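Local atomic coordinates of myosin-4 (Saccharomyces cerevisiae, PDB entry 4LL6), a protein that serves in the mRNA localization machinery that confines certain proteins to the bud and daughter cell, being recruited through She3 to messages such as ASH1 mRNA. Residues E23-K28 / L40-V45; V29-V34 / I90-N95; P224-K229 / L295-P300; Y230-D235 / I265-I270. The protein carries 1 engineered substitution. All blocks are in the same frame, centred on the assembly; numbering follows the deposited sequence.

In the fold
All four contacts lie in the globular tail domain of this myosin, an all-helical body without strands, and they form two pairs on opposite sides of the chain's centre. Contacts 1 and 2 have centres about 9 Å apart; their segments alternate along the chain, and Asn95 OD1 takes a hydrogen bond from Ile43 N between them. Contacts 3 and 4, also about 9 Å between centres, share helix 228-245 within the DIL domain, with contact 4 nested in the loop that contact 3 closes. Contacts 1 and 3 are about 54 Å apart, centre to centre: one pair joins the N-terminal helices to helix 85-96, the other ties helices 228-245 and 257-266 to the chain after helix 288-295.

Contact 1: E23-K28 / L40-V45; sequences EGYLKK and LGPIHV
Leu26 and Pro42 bring the two backbones nearest, 6.9 Å between their CA atoms, where the late part of helix 14-26, widened into a pi-type turn at 23-26, faces the first turn of helix 41-55. No hydrogen bond crosses the contact. Tyr25 makes the main side-chain contact. Its CG stands anti to the backbone N (chi1 177°), which sends the ring out toward the other helix. Val45 comes over one face of this ring, its CG2 4.2 Å from the centroid and 27° off the normal, a CH-pi contact. The backbone of Gly41 and Pro42 lies at the ring's edge. There Tyr25 OH sits 3.1 Å from Gly41 C and 3.2 Å from Pro42 N, which as a proline nitrogen has no hydrogen to give. Gly41 makes this possible, since a CB on it would run into the hydroxyl. Leu26 adds a looser apolar touch from CD1 to Pro42 CB, and Pro42 also rests on Phe91 and Trp92 of helix 85-96. Val21 meets both Leu26 and Val45. The arrangement is a helix-loop-helix connection: an aromatic residue near the close of one helix fits against the N-terminal turn of the next, joined by an irregular loop in this all-helical tail domain.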
loop_
_atom_site.group_PDB
_atom_site.type_symbol
_atom_site.label_atom_id
_atom_site.label_comp_id
_atom_site.label_asym_id
_atom_site.label_seq_id
_atom_site.Cartn_x
_atom_site.Cartn_y
_atom_site.Cartn_z
ATOM N N GLU A 23 1.796 21.086 -17.271
ATOM C CA GLU A 23 2.287 20.738 -18.590
ATOM C C GLU A 23 3.768 20.981 -18.793
ATOM O O GLU A 23 4.461 20.146 -19.364
ATOM C CB GLU A 23 1.503 21.497 -19.643
ATOM C CG GLU A 23 0.017 21.304 -19.520
ATOM C CD GLU A 23 -0.355 19.841 -19.426
ATOM O OE1 GLU A 23 0.170 19.058 -20.248
ATOM O OE2 GLU A 23 -1.169 19.477 -18.543
ATOM N N GLY A 24 4.258 22.111 -18.307
ATOM C CA GLY A 24 5.659 22.437 -18.504
ATOM C C GLY A 24 6.648 21.883 -17.506
ATOM O O GLY A 24 7.859 21.913 -17.762
ATOM N N TYR A 25 6.150 21.388 -16.369
ATOM C CA TYR A 25 7.022 20.834 -15.333
ATOM C C TYR A 25 6.669 19.422 -14.865
ATOM O O TYR A 25 7.500 18.518 -14.932
ATOM C CB TYR A 25 7.070 21.760 -14.113
ATOM C CG TYR A 25 7.898 21.185 -12.989
ATOM C CD1 TYR A 25 9.274 20.990 -13.139
ATOM C CD2 TYR A 25 7.299 20.764 -11.800
ATOM C CE1 TYR A 25 10.036 20.386 -12.132
ATOM C CE2 TYR A 25 8.044 20.160 -10.789
ATOM C CZ TYR A 25 9.413 19.972 -10.959
ATOM O OH TYR A 25 10.158 19.384 -9.960
ATOM N N LEU A 26 5.445 19.231 -14.385
ATOM C CA LEU A 26 5.016 17.930 -13.893
ATOM C C LEU A 26 5.025 16.817 -14.959
ATOM O O LEU A 26 5.782 15.852 -14.842
ATOM C CB LEU A 26 3.629 18.067 -13.264
ATOM C CG LEU A 26 3.424 18.245 -11.747
ATOM C CD1 LEU A 26 4.545 18.992 -11.080
ATOM C CD2 LEU A 26 2.107 18.966 -11.531
ATOM N N LYS A 27 4.186 16.948 -15.989
ATOM C CA LYS A 27 4.105 15.951 -17.059
ATOM C C LYS A 27 5.434 15.712 -17.766
ATOM O O LYS A 27 5.546 14.806 -18.586
ATOM C CB LYS A 27 3.078 16.368 -18.111
ATOM C CG LYS A 27 1.650 15.964 -17.837
ATOM C CD LYS A 27 0.724 16.541 -18.899
ATOM C CE LYS A 27 -0.655 15.914 -18.849
ATOM N NZ LYS A 27 -1.528 16.388 -19.966
ATOM N N LYS A 28 6.441 16.522 -17.476
ATOM C CA LYS A 28 7.723 16.328 -18.126
ATOM C C LYS A 28 8.737 15.618 -17.248
ATOM O O LYS A 28 9.538 14.836 -17.759
ATOM C CB LYS A 28 8.302 17.662 -18.601
ATOM C CG LYS A 28 7.487 18.341 -19.694
ATOM C CD LYS A 28 8.250 19.486 -20.332
ATOM C CE LYS A 28 7.321 20.317 -21.204
ATOM N NZ LYS A 28 6.522 19.461 -22.133
ATOM N N LEU A 40 12.371 16.117 -4.278
ATOM C CA LEU A 40 11.305 16.958 -3.771
ATOM C C LEU A 40 10.979 18.190 -4.609
ATOM O O LEU A 40 10.382 19.135 -4.116
ATOM C CB LEU A 40 11.620 17.343 -2.320
ATOM C CG LEU A 40 11.738 16.113 -1.409
ATOM C CD1 LEU A 40 11.615 16.520 0.043
ATOM C CD2 LEU A 40 10.626 15.104 -1.755
ATOM N N GLY A 41 11.353 18.164 -5.887
ATOM C CA GLY A 41 11.087 19.290 -6.771
ATOM C C GLY A 41 9.609 19.569 -6.956
ATOM O O GLY A 41 9.193 20.718 -6.867
ATOM N N PRO A 42 8.785 18.544 -7.230
ATOM C CA PRO A 42 7.343 18.733 -7.418
ATOM C C PRO A 42 6.679 19.424 -6.220
ATOM O O PRO A 42 6.035 20.468 -6.385
ATOM C CB PRO A 42 6.834 17.307 -7.620
ATOM C CG PRO A 42 7.984 16.662 -8.315
ATOM C CD PRO A 42 9.156 17.144 -7.494
ATOM N N ILE A 43 6.838 18.845 -5.025
ATOM C CA ILE A 43 6.251 19.411 -3.810
ATOM C C ILE A 43 6.711 20.860 -3.556
ATOM O O ILE A 43 5.924 21.702 -3.119
ATOM C CB ILE A 43 6.582 18.540 -2.558
ATOM C CG1 ILE A 43 5.739 18.997 -1.361
ATOM C CG2 ILE A 43 8.066 18.621 -2.224
ATOM C CD1 ILE A 43 4.234 18.817 -1.578
ATOM N N HIS A 44 7.985 21.142 -3.842
ATOM C CA HIS A 44 8.545 22.481 -3.666
ATOM C C HIS A 44 7.827 23.500 -4.548
ATOM O O HIS A 44 7.429 24.568 -4.080
ATOM C CB HIS A 44 10.037 22.495 -3.994
ATOM C CG HIS A 44 10.595 23.875 -4.123
ATOM N ND1 HIS A 44 10.680 24.742 -3.055
ATOM C CD2 HIS A 44 11.008 24.573 -5.209
ATOM C CE1 HIS A 44 11.116 25.916 -3.477
ATOM N NE2 HIS A 44 11.322 25.840 -4.780
ATOM N N VAL A 45 7.686 23.160 -5.825
ATOM C CA VAL A 45 7.002 24.000 -6.802
ATOM C C VAL A 45 5.562 24.200 -6.364
ATOM O O VAL A 45 5.065 25.319 -6.321
ATOM C CB VAL A 45 6.991 23.329 -8.206
ATOM C CG1 VAL A 45 5.973 24.006 -9.128
ATOM C CG2 VAL A 45 8.373 23.412 -8.817
#

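Contact 2: V29-V34 / I90-N95; sequences VNVTEV and IFWLSN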
loop_
_atom_site.group_PDB
_atom_site.type_symbol
_atom_site.label_atom_id
_atom_site.label_comp_id
_atom_site.label_asym_id
_atom_site.label_seq_id
_atom_site.Cartn_x
_atom_site.Cartn_y
_atom_site.Cartn_z
ATOM N N VAL A 29 8.707 15.883 -15.940
ATOM C CA VAL A 29 9.641 15.252 -15.005
ATOM C C VAL A 29 9.889 13.800 -15.380
ATOM O O VAL A 29 8.950 13.035 -15.573
ATOM C CB VAL A 29 9.117 15.282 -13.534
ATOM C CG1 VAL A 29 9.970 14.373 -12.658
ATOM C CG2 VAL A 29 9.176 16.693 -12.980
ATOM N N ASN A 30 11.155 13.421 -15.498
ATOM C CA ASN A 30 11.480 12.049 -15.834
ATOM C C ASN A 30 12.071 11.405 -14.597
ATOM O O ASN A 30 13.145 11.790 -14.137
ATOM C CB ASN A 30 12.474 11.995 -16.983
ATOM C CG ASN A 30 11.984 11.123 -18.110
ATOM O OD1 ASN A 30 10.989 11.444 -18.770
ATOM N ND2 ASN A 30 12.665 9.998 -18.333
ATOM N N VAL A 31 11.367 10.419 -14.058
ATOM C CA VAL A 31 11.838 9.778 -12.850
ATOM C C VAL A 31 13.199 9.122 -12.997
ATOM O O VAL A 31 13.945 9.044 -12.025
ATOM C CB VAL A 31 10.823 8.752 -12.336
ATOM C CG1 VAL A 31 11.352 8.109 -11.067
ATOM C CG2 VAL A 31 9.477 9.451 -12.054
ATOM N N THR A 32 13.528 8.668 -14.206
ATOM C CA THR A 32 14.817 8.024 -14.460
ATOM C C THR A 32 15.985 9.013 -14.290
ATOM O O THR A 32 17.111 8.622 -13.967
ATOM C CB THR A 32 14.879 7.413 -15.898
ATOM O OG1 THR A 32 14.866 8.463 -16.874
ATOM C CG2 THR A 32 13.686 6.494 -16.147
ATOM N N GLU A 33 15.707 10.297 -14.488
ATOM C CA GLU A 33 16.738 11.318 -14.370
ATOM C C GLU A 33 16.629 12.107 -13.068
ATOM O O GLU A 33 17.347 13.089 -12.856
ATOM C CB GLU A 33 16.664 12.244 -15.588
ATOM C CG GLU A 33 16.928 11.492 -16.893
ATOM C CD GLU A 33 16.591 12.290 -18.138
ATOM O OE1 GLU A 33 16.687 11.714 -19.245
ATOM O OE2 GLU A 33 16.232 13.482 -18.013
ATOM N N VAL A 34 15.734 11.657 -12.195
ATOM C CA VAL A 34 15.520 12.300 -10.901
ATOM C C VAL A 34 16.513 11.733 -9.902
ATOM O O VAL A 34 16.979 10.612 -10.062
ATOM C CB VAL A 34 14.083 12.039 -10.369
ATOM C CG1 VAL A 34 13.951 12.544 -8.932
ATOM C CG2 VAL A 34 13.058 12.728 -11.269
ATOM N N ILE A 90 6.833 5.709 -6.222
ATOM C CA ILE A 90 7.457 6.167 -4.985
ATOM C C ILE A 90 7.778 7.659 -5.095
ATOM O O ILE A 90 7.448 8.445 -4.202
ATOM C CB ILE A 90 8.761 5.374 -4.688
ATOM C CG1 ILE A 90 8.424 3.926 -4.333
ATOM C CG2 ILE A 90 9.541 6.028 -3.554
ATOM C CD1 ILE A 90 9.653 3.066 -4.076
ATOM N N PHE A 91 8.402 8.043 -6.204
ATOM C CA PHE A 91 8.768 9.437 -6.434
ATOM C C PHE A 91 7.601 10.369 -6.156
ATOM O O PHE A 91 7.681 11.234 -5.283
ATOM C CB PHE A 91 9.238 9.626 -7.881
ATOM C CG PHE A 91 9.371 11.073 -8.308
ATOM C CD1 PHE A 91 10.322 11.909 -7.725
ATOM C CD2 PHE A 91 8.548 11.593 -9.302
ATOM C CE1 PHE A 91 10.450 13.246 -8.132
ATOM C CE2 PHE A 91 8.668 12.927 -9.714
ATOM C CZ PHE A 91 9.619 13.749 -9.129
ATOM N N TRP A 92 6.522 10.172 -6.909
ATOM C CA TRP A 92 5.303 10.976 -6.803
ATOM C C TRP A 92 4.578 10.949 -5.456
ATOM O O TRP A 92 4.149 11.993 -4.956
ATOM C CB TRP A 92 4.332 10.557 -7.902
ATOM C CG TRP A 92 4.769 10.973 -9.259
ATOM C CD1 TRP A 92 5.012 10.161 -10.325
ATOM C CD2 TRP A 92 4.974 12.317 -9.722
ATOM N NE1 TRP A 92 5.352 10.910 -11.424
ATOM C CE2 TRP A 92 5.341 12.235 -11.087
ATOM C CE3 TRP A 92 4.884 13.581 -9.118
ATOM C CZ2 TRP A 92 5.613 13.366 -11.861
ATOM C CZ3 TRP A 92 5.156 14.715 -9.895
ATOM C CH2 TRP A 92 5.517 14.594 -11.252
ATOM N N LEU A 93 4.430 9.754 -4.889
ATOM C CA LEU A 93 3.760 9.580 -3.605
ATOM C C LEU A 93 4.581 10.229 -2.502
ATOM O O LEU A 93 4.022 10.710 -1.515
ATOM C CB LEU A 93 3.580 8.096 -3.289
ATOM C CG LEU A 93 2.474 7.384 -4.066
ATOM C CD1 LEU A 93 2.581 5.888 -3.862
ATOM C CD2 LEU A 93 1.124 7.899 -3.609
ATOM N N SER A 94 5.904 10.225 -2.672
ATOM C CA SER A 94 6.790 10.827 -1.696
ATOM C C SER A 94 6.452 12.290 -1.701
ATOM O O SER A 94 6.261 12.898 -0.635
ATOM C CB SER A 94 8.259 10.656 -2.087
ATOM O OG SER A 94 9.123 11.110 -1.051
ATOM N N ASN A 95 6.379 12.863 -2.902
ATOM C CA ASN A 95 6.049 14.284 -3.029
ATOM C C ASN A 95 4.656 14.589 -2.486
ATOM O O ASN A 95 4.537 15.381 -1.546
ATOM C CB ASN A 95 6.195 14.748 -4.480
ATOM C CG ASN A 95 7.643 15.084 -4.832
ATOM O OD1 ASN A 95 8.128 16.165 -4.509
ATOM N ND2 ASN A 95 8.344 14.146 -5.480
#
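Val31 and Phe91 are the nearest backbone pair, 7.1 Å between CA atoms, where a loop containing a short 3-10 turn (31-33) runs beside helix 85-96. This is loop-on-helix packing within the all-helical globular tail domain, apolar throughout. Three valines gather round the Phe91 ring. Val34 sets CG2 over one face, 4.1 Å above the plane, with its CG1 close to CE1. Val29 brings CG1 to 3.5 Å from Phe91 CE2, and Val31 places CG2 3.6 Å from Phe91 CD2, both approaching obliquely. The phenylalanine CG lies opposite the backbone N (chi1 168°), which directs the ring out to the loop. On the helix side Phe91 CE2 stands 3.5 Å above the centre of the Trp92 indole, while Trp92 NE1 is in plane with the phenylalanine edge. A serine in place of Phe91 would probably open a gap between the three valines and leave the Trp92 face without its neighbour. The ring's other face is met by the amide of Asn95, whose ND2, also bonded to Val39 O, gives a 3.0 Å hydrogen bond to Phe91 O. This donor comes from above the carbonyl plane, opposite the face used by Asn95 N.

Contact 3: P224-K229 / L295-P300; sequences PALNWK and LLKYKP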
loop_
_atom_site.group_PDB
_atom_site.type_symbol
_atom_site.label_atom_id
_atom_site.label_comp_id
_atom_site.label_asym_id
_atom_site.label_seq_id
_atom_site.Cartn_x
_atom_site.Cartn_y
_atom_site.Cartn_z
ATOM N N PRO A 224 -3.618 -28.124 -5.144
ATOM C CA PRO A 224 -4.550 -29.254 -5.051
ATOM C C PRO A 224 -4.380 -30.156 -3.832
ATOM O O PRO A 224 -5.375 -30.597 -3.244
ATOM C CB PRO A 224 -4.316 -29.999 -6.361
ATOM C CG PRO A 224 -2.832 -29.829 -6.546
ATOM C CD PRO A 224 -2.606 -28.365 -6.194
ATOM N N ALA A 225 -3.135 -30.426 -3.438
ATOM C CA ALA A 225 -2.902 -31.298 -2.294
ATOM C C ALA A 225 -2.293 -30.598 -1.090
ATOM O O ALA A 225 -1.251 -29.950 -1.194
ATOM C CB ALA A 225 -2.023 -32.472 -2.709
ATOM N N LEU A 226 -2.943 -30.745 0.056
ATOM C CA LEU A 226 -2.462 -30.134 1.288
ATOM C C LEU A 226 -2.447 -31.171 2.397
ATOM O O LEU A 226 -3.355 -31.996 2.488
ATOM C CB LEU A 226 -3.377 -28.977 1.701
ATOM C CG LEU A 226 -3.647 -27.882 0.663
ATOM C CD1 LEU A 226 -4.562 -26.827 1.281
ATOM C CD2 LEU A 226 -2.313 -27.275 0.185
ATOM N N ASN A 227 -1.415 -31.124 3.235
ATOM C CA ASN A 227 -1.267 -32.051 4.359
ATOM C C ASN A 227 -0.354 -31.426 5.402
ATOM O O ASN A 227 0.114 -30.309 5.214
ATOM C CB ASN A 227 -0.689 -33.396 3.893
ATOM C CG ASN A 227 0.423 -33.239 2.861
ATOM O OD1 ASN A 227 1.495 -32.688 3.145
ATOM N ND2 ASN A 227 0.165 -33.723 1.645
ATOM N N TRP A 228 -0.112 -32.140 6.499
ATOM C CA TRP A 228 0.759 -31.633 7.566
ATOM C C TRP A 228 2.126 -31.210 7.006
ATOM O O TRP A 228 2.608 -30.118 7.285
ATOM C CB TRP A 228 0.966 -32.709 8.649
ATOM C CG TRP A 228 1.703 -33.913 8.145
ATOM C CD1 TRP A 228 1.163 -35.008 7.522
ATOM C CD2 TRP A 228 3.129 -34.094 8.110
ATOM N NE1 TRP A 228 2.163 -35.853 7.097
ATOM C CE2 TRP A 228 3.378 -35.319 7.443
ATOM C CE3 TRP A 228 4.219 -33.338 8.572
ATOM C CZ2 TRP A 228 4.678 -35.806 7.226
ATOM C CZ3 TRP A 228 5.508 -33.821 8.356
ATOM C CH2 TRP A 228 5.725 -35.045 7.687
ATOM N N LYS A 229 2.735 -32.086 6.210
ATOM C CA LYS A 229 4.044 -31.840 5.620
ATOM C C LYS A 229 4.038 -30.584 4.747
ATOM O O LYS A 229 5.049 -29.876 4.643
ATOM C CB LYS A 229 4.480 -33.072 4.811
ATOM C CG LYS A 229 5.851 -32.981 4.156
ATOM C CD LYS A 229 7.005 -33.051 5.157
ATOM C CE LYS A 229 8.344 -32.893 4.423
ATOM N NZ LYS A 229 9.552 -32.953 5.305
ATOM N N LEU A 295 -9.373 -27.626 4.064
ATOM C CA LEU A 295 -9.532 -29.040 4.388
ATOM C C LEU A 295 -10.101 -29.967 3.308
ATOM O O LEU A 295 -10.002 -31.182 3.436
ATOM C CB LEU A 295 -10.359 -29.185 5.669
ATOM C CG LEU A 295 -9.680 -28.586 6.898
ATOM C CD1 LEU A 295 -10.468 -28.978 8.129
ATOM C CD2 LEU A 295 -8.235 -29.081 7.009
ATOM N N LEU A 296 -10.696 -29.408 2.260
ATOM C CA LEU A 296 -11.234 -30.228 1.183
ATOM C C LEU A 296 -10.115 -30.547 0.196
ATOM O O LEU A 296 -10.318 -31.254 -0.787
ATOM C CB LEU A 296 -12.371 -29.501 0.455
ATOM C CG LEU A 296 -13.715 -29.399 1.184
ATOM C CD1 LEU A 296 -14.709 -28.650 0.322
ATOM C CD2 LEU A 296 -14.235 -30.787 1.498
ATOM N N LYS A 297 -8.934 -30.001 0.462
ATOM C CA LYS A 297 -7.770 -30.223 -0.389
ATOM C C LYS A 297 -6.835 -31.197 0.307
ATOM O O LYS A 297 -5.769 -31.517 -0.208
ATOM C CB LYS A 297 -7.015 -28.911 -0.627
ATOM C CG LYS A 297 -7.653 -27.958 -1.611
ATOM C CD LYS A 297 -6.995 -26.586 -1.523
ATOM C CE LYS A 297 -7.317 -25.708 -2.730
ATOM N NZ LYS A 297 -8.776 -25.557 -2.971
ATOM N N TYR A 298 -7.235 -31.660 1.485
ATOM C CA TYR A 298 -6.401 -32.565 2.242
ATOM C C TYR A 298 -6.205 -33.913 1.573
ATOM O O TYR A 298 -7.158 -34.662 1.342
ATOM C CB TYR A 298 -6.962 -32.760 3.653
ATOM C CG TYR A 298 -5.901 -33.112 4.679
ATOM C CD1 TYR A 298 -5.403 -34.413 4.786
ATOM C CD2 TYR A 298 -5.375 -32.135 5.526
ATOM C CE1 TYR A 298 -4.402 -34.733 5.718
ATOM C CE2 TYR A 298 -4.378 -32.441 6.458
ATOM C CZ TYR A 298 -3.896 -33.741 6.550
ATOM O OH TYR A 298 -2.921 -34.041 7.478
ATOM N N LYS A 299 -4.943 -34.192 1.259
ATOM C CA LYS A 299 -4.518 -35.437 0.644
ATOM C C LYS A 299 -3.419 -35.979 1.556
ATOM O O LYS A 299 -2.375 -35.349 1.724
ATOM C CB LYS A 299 -3.941 -35.186 -0.753
ATOM C CG LYS A 299 -3.413 -36.456 -1.410
ATOM C CD LYS A 299 -2.364 -36.175 -2.459
ATOM C CE LYS A 299 -1.568 -37.443 -2.768
ATOM N NZ LYS A 299 -0.332 -37.207 -3.586
ATOM N N PRO A 300 -3.634 -37.158 2.153
ATOM C CA PRO A 300 -2.650 -37.775 3.053
ATOM C C PRO A 300 -1.217 -37.727 2.520
ATOM O O PRO A 300 -0.968 -38.014 1.349
ATOM C CB PRO A 300 -3.167 -39.206 3.192
ATOM C CG PRO A 300 -4.653 -39.032 3.075
ATOM C CD PRO A 300 -4.774 -38.063 1.924
#
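Leu226 and Tyr298 face each other in a single beta bridge, their CA atoms 4.7 Å apart, in a tail domain that has no regular strands. Two backbone hydrogen bonds frame it in the pattern of a parallel pair: Leu226 N gives to Lys297 O at 2.9 Å, and Lys299 N gives to Leu226 O at 3.0 Å. A third bond comes from a side chain. Asn227 ND2 reaches Lys299 O at 3.0 Å, almost in line with the C=O (171°), with the oxygen close to the amide plane. A chi1 of 41° turns this amide back over its own backbone, where OD1 caps the N-terminus of helix 228-245 by accepting from Tyr230 N. Weaker CH contacts follow: Tyr298 CA approaches Leu226 O at 3.1 Å, and Asn227 CA makes a CH-pi contact 4.1 Å from the Tyr298 centroid. Leu226 O lies over that same ring face, offset toward the rim. The apolar part is formed by lysine stems: Lys297 lies alongside Leu226, CD to CD1 3.7 Å, before its NZ turns off to Ile220 O, and Lys299 CD meets Ala225 CB. Leu226 itself packs on Leu266 of helix 257-266. With OD1 and ND2 of the Asn227 amide both engaged, one residue both starts a helix and clasps the chain leaving helix 288-295, so the two are likely to be fixed together.

Contact 4: Y230-D235 / I265-I270; sequences YGYEVD and ILQLNI. Engineered in segment 265-270: Asn269 (natural residue Lys).
The Tyr230 ring meets Leu266 at its edge, CD2 to CD1 3.5 Å, while Val234 CG2, one turn on from Tyr230 in helix 228-245, sits 3.3 Å above one face. Phe168 meets this ring with planes about 40° apart, and its OH is hydrogen-bonded to Leu163 O. The end of the Gln267 side chain lies over one face of the Tyr232 ring, and its CG comes within 3.9 Å of Tyr232 CD1. Gly231 and Leu266 give the closest backbone approach, CA to CA 5.4 Å. Gln267 is the centre of an inverse gamma turn where the chain leaves helix 257-266, and its side chain bends at chi2 (145°) to lie against the Gly231-Tyr232 backbone. With an alanine at Gln267, that backbone would probably be left with a gap beside it and the Tyr232 face without its amide neighbour. One turn further along from Gly231, Asp235 OD1 forms a salt bridge with Lys264 NZ. Lacking a CB, Gly231 admits the Leu266 and Gln267 side chains, beside the apolar Tyr230-Leu266 edge contact.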
loop_
_atom_site.group_PDB
_atom_site.type_symbol
_atom_site.label_atom_id
_atom_site.label_comp_id
_atom_site.label_asym_id
_atom_site.label_seq_id
_atom_site.Cartn_x
_atom_site.Cartn_y
_atom_site.Cartn_z
ATOM N N TYR A 230 2.902 -30.306 4.117
ATOM C CA TYR A 230 2.796 -29.123 3.281
ATOM C C TYR A 230 2.907 -27.916 4.225
ATOM O O TYR A 230 3.561 -26.920 3.902
ATOM C CB TYR A 230 1.455 -29.126 2.524
ATOM C CG TYR A 230 1.271 -27.964 1.575
ATOM C CD1 TYR A 230 1.809 -27.983 0.285
ATOM C CD2 TYR A 230 0.643 -26.802 2.004
ATOM C CE1 TYR A 230 1.727 -26.856 -0.546
ATOM C CE2 TYR A 230 0.567 -25.681 1.201
ATOM C CZ TYR A 230 1.108 -25.704 -0.065
ATOM O OH TYR A 230 1.062 -24.538 -0.799
ATOM N N GLY A 231 2.291 -28.035 5.403
ATOM C CA GLY A 231 2.325 -26.976 6.404
ATOM C C GLY A 231 3.724 -26.620 6.898
ATOM O O GLY A 231 4.073 -25.440 6.984
ATOM N N TYR A 232 4.519 -27.638 7.232
ATOM C CA TYR A 232 5.892 -27.435 7.693
ATOM C C TYR A 232 6.739 -26.706 6.656
ATOM O O TYR A 232 7.433 -25.741 6.974
ATOM C CB TYR A 232 6.572 -28.776 8.006
ATOM C CG TYR A 232 6.458 -29.197 9.438
ATOM C CD1 TYR A 232 5.292 -29.788 9.919
ATOM C CD2 TYR A 232 7.493 -28.941 10.334
ATOM C CE1 TYR A 232 5.154 -30.113 11.268
ATOM C CE2 TYR A 232 7.372 -29.255 11.682
ATOM C CZ TYR A 232 6.198 -29.839 12.146
ATOM O OH TYR A 232 6.054 -30.118 13.490
ATOM N N GLU A 233 6.695 -27.195 5.422
ATOM C CA GLU A 233 7.450 -26.599 4.323
ATOM C C GLU A 233 7.052 -25.147 4.047
ATOM O O GLU A 233 7.914 -24.285 3.894
ATOM C CB GLU A 233 7.240 -27.420 3.054
ATOM C CG GLU A 233 7.614 -28.889 3.199
ATOM C CD GLU A 233 9.084 -29.149 2.932
ATOM O OE1 GLU A 233 9.930 -28.539 3.621
ATOM O OE2 GLU A 233 9.389 -29.965 2.029
ATOM N N VAL A 234 5.747 -24.885 3.972
ATOM C CA VAL A 234 5.249 -23.538 3.687
ATOM C C VAL A 234 5.593 -22.608 4.836
ATOM O O VAL A 234 6.041 -21.487 4.621
ATOM C CB VAL A 234 3.695 -23.521 3.425
ATOM C CG1 VAL A 234 3.168 -22.102 3.458
ATOM C CG2 VAL A 234 3.392 -24.108 2.056
ATOM N N ASP A 235 5.392 -23.083 6.056
ATOM C CA ASP A 235 5.717 -22.293 7.230
ATOM C C ASP A 235 7.199 -21.894 7.184
ATOM O O ASP A 235 7.572 -20.752 7.471
ATOM C CB ASP A 235 5.465 -23.105 8.494
ATOM C CG ASP A 235 5.975 -22.410 9.737
ATOM O OD1 ASP A 235 5.277 -21.498 10.235
ATOM O OD2 ASP A 235 7.085 -22.765 10.201
ATOM N N ILE A 265 -3.261 -24.699 10.548
ATOM C CA ILE A 265 -4.368 -25.643 10.543
ATOM C C ILE A 265 -3.936 -26.981 9.947
ATOM O O ILE A 265 -4.316 -28.032 10.458
ATOM C CB ILE A 265 -5.562 -25.104 9.733
ATOM C CG1 ILE A 265 -6.321 -24.077 10.559
ATOM C CG2 ILE A 265 -6.478 -26.241 9.304
ATOM C CD1 ILE A 265 -7.545 -23.543 9.845
ATOM N N LEU A 266 -3.141 -26.938 8.876
ATOM C CA LEU A 266 -2.667 -28.154 8.207
ATOM C C LEU A 266 -1.895 -29.076 9.140
ATOM O O LEU A 266 -1.989 -30.300 9.045
ATOM C CB LEU A 266 -1.812 -27.791 6.988
ATOM C CG LEU A 266 -2.588 -27.170 5.827
ATOM C CD1 LEU A 266 -1.642 -26.926 4.670
ATOM C CD2 LEU A 266 -3.720 -28.088 5.397
ATOM N N GLN A 267 -1.111 -28.482 10.029
ATOM C CA GLN A 267 -0.369 -29.253 11.014
ATOM C C GLN A 267 -1.435 -29.523 12.073
ATOM O O GLN A 267 -1.379 -28.992 13.180
ATOM C CB GLN A 267 0.768 -28.403 11.557
ATOM C CG GLN A 267 1.833 -28.196 10.519
ATOM C CD GLN A 267 2.496 -26.841 10.583
ATOM O OE1 GLN A 267 3.582 -26.649 10.038
ATOM N NE2 GLN A 267 1.841 -25.883 11.228
ATOM N N LEU A 268 -2.410 -30.355 11.701
ATOM C CA LEU A 268 -3.577 -30.673 12.537
ATOM C C LEU A 268 -3.644 -32.012 13.253
ATOM O O LEU A 268 -2.679 -32.783 13.309
ATOM C CB LEU A 268 -4.843 -30.552 11.685
ATOM C CG LEU A 268 -5.179 -31.637 10.632
ATOM C CD1 LEU A 268 -5.834 -30.954 9.422
ATOM C CD2 LEU A 268 -3.935 -32.420 10.170
ATOM N N ASN A 269 -4.832 -32.273 13.791
ATOM C CA ASN A 269 -5.099 -33.502 14.517
ATOM C C ASN A 269 -6.177 -34.298 13.790
ATOM O O ASN A 269 -6.565 -33.953 12.673
ATOM C CB ASN A 269 -5.567 -33.193 15.942
ATOM C CG ASN A 269 -6.958 -32.586 15.987
ATOM O OD1 ASN A 269 -7.919 -33.131 15.440
ATOM N ND2 ASN A 269 -7.072 -31.453 16.665
ATOM N N ILE A 270 -6.662 -35.363 14.426
ATOM C CA ILE A 270 -7.701 -36.209 13.839
ATOM C C ILE A 270 -8.968 -36.287 14.693
ATOM O O ILE A 270 -10.068 -36.435 14.170
ATOM C CB ILE A 270 -7.184 -37.668 13.625
ATOM C CG1 ILE A 270 -5.720 -37.805 14.079
ATOM C CG2 ILE A 270 -7.329 -38.065 12.152
ATOM C CD1 ILE A 270 -4.681 -37.234 13.109
#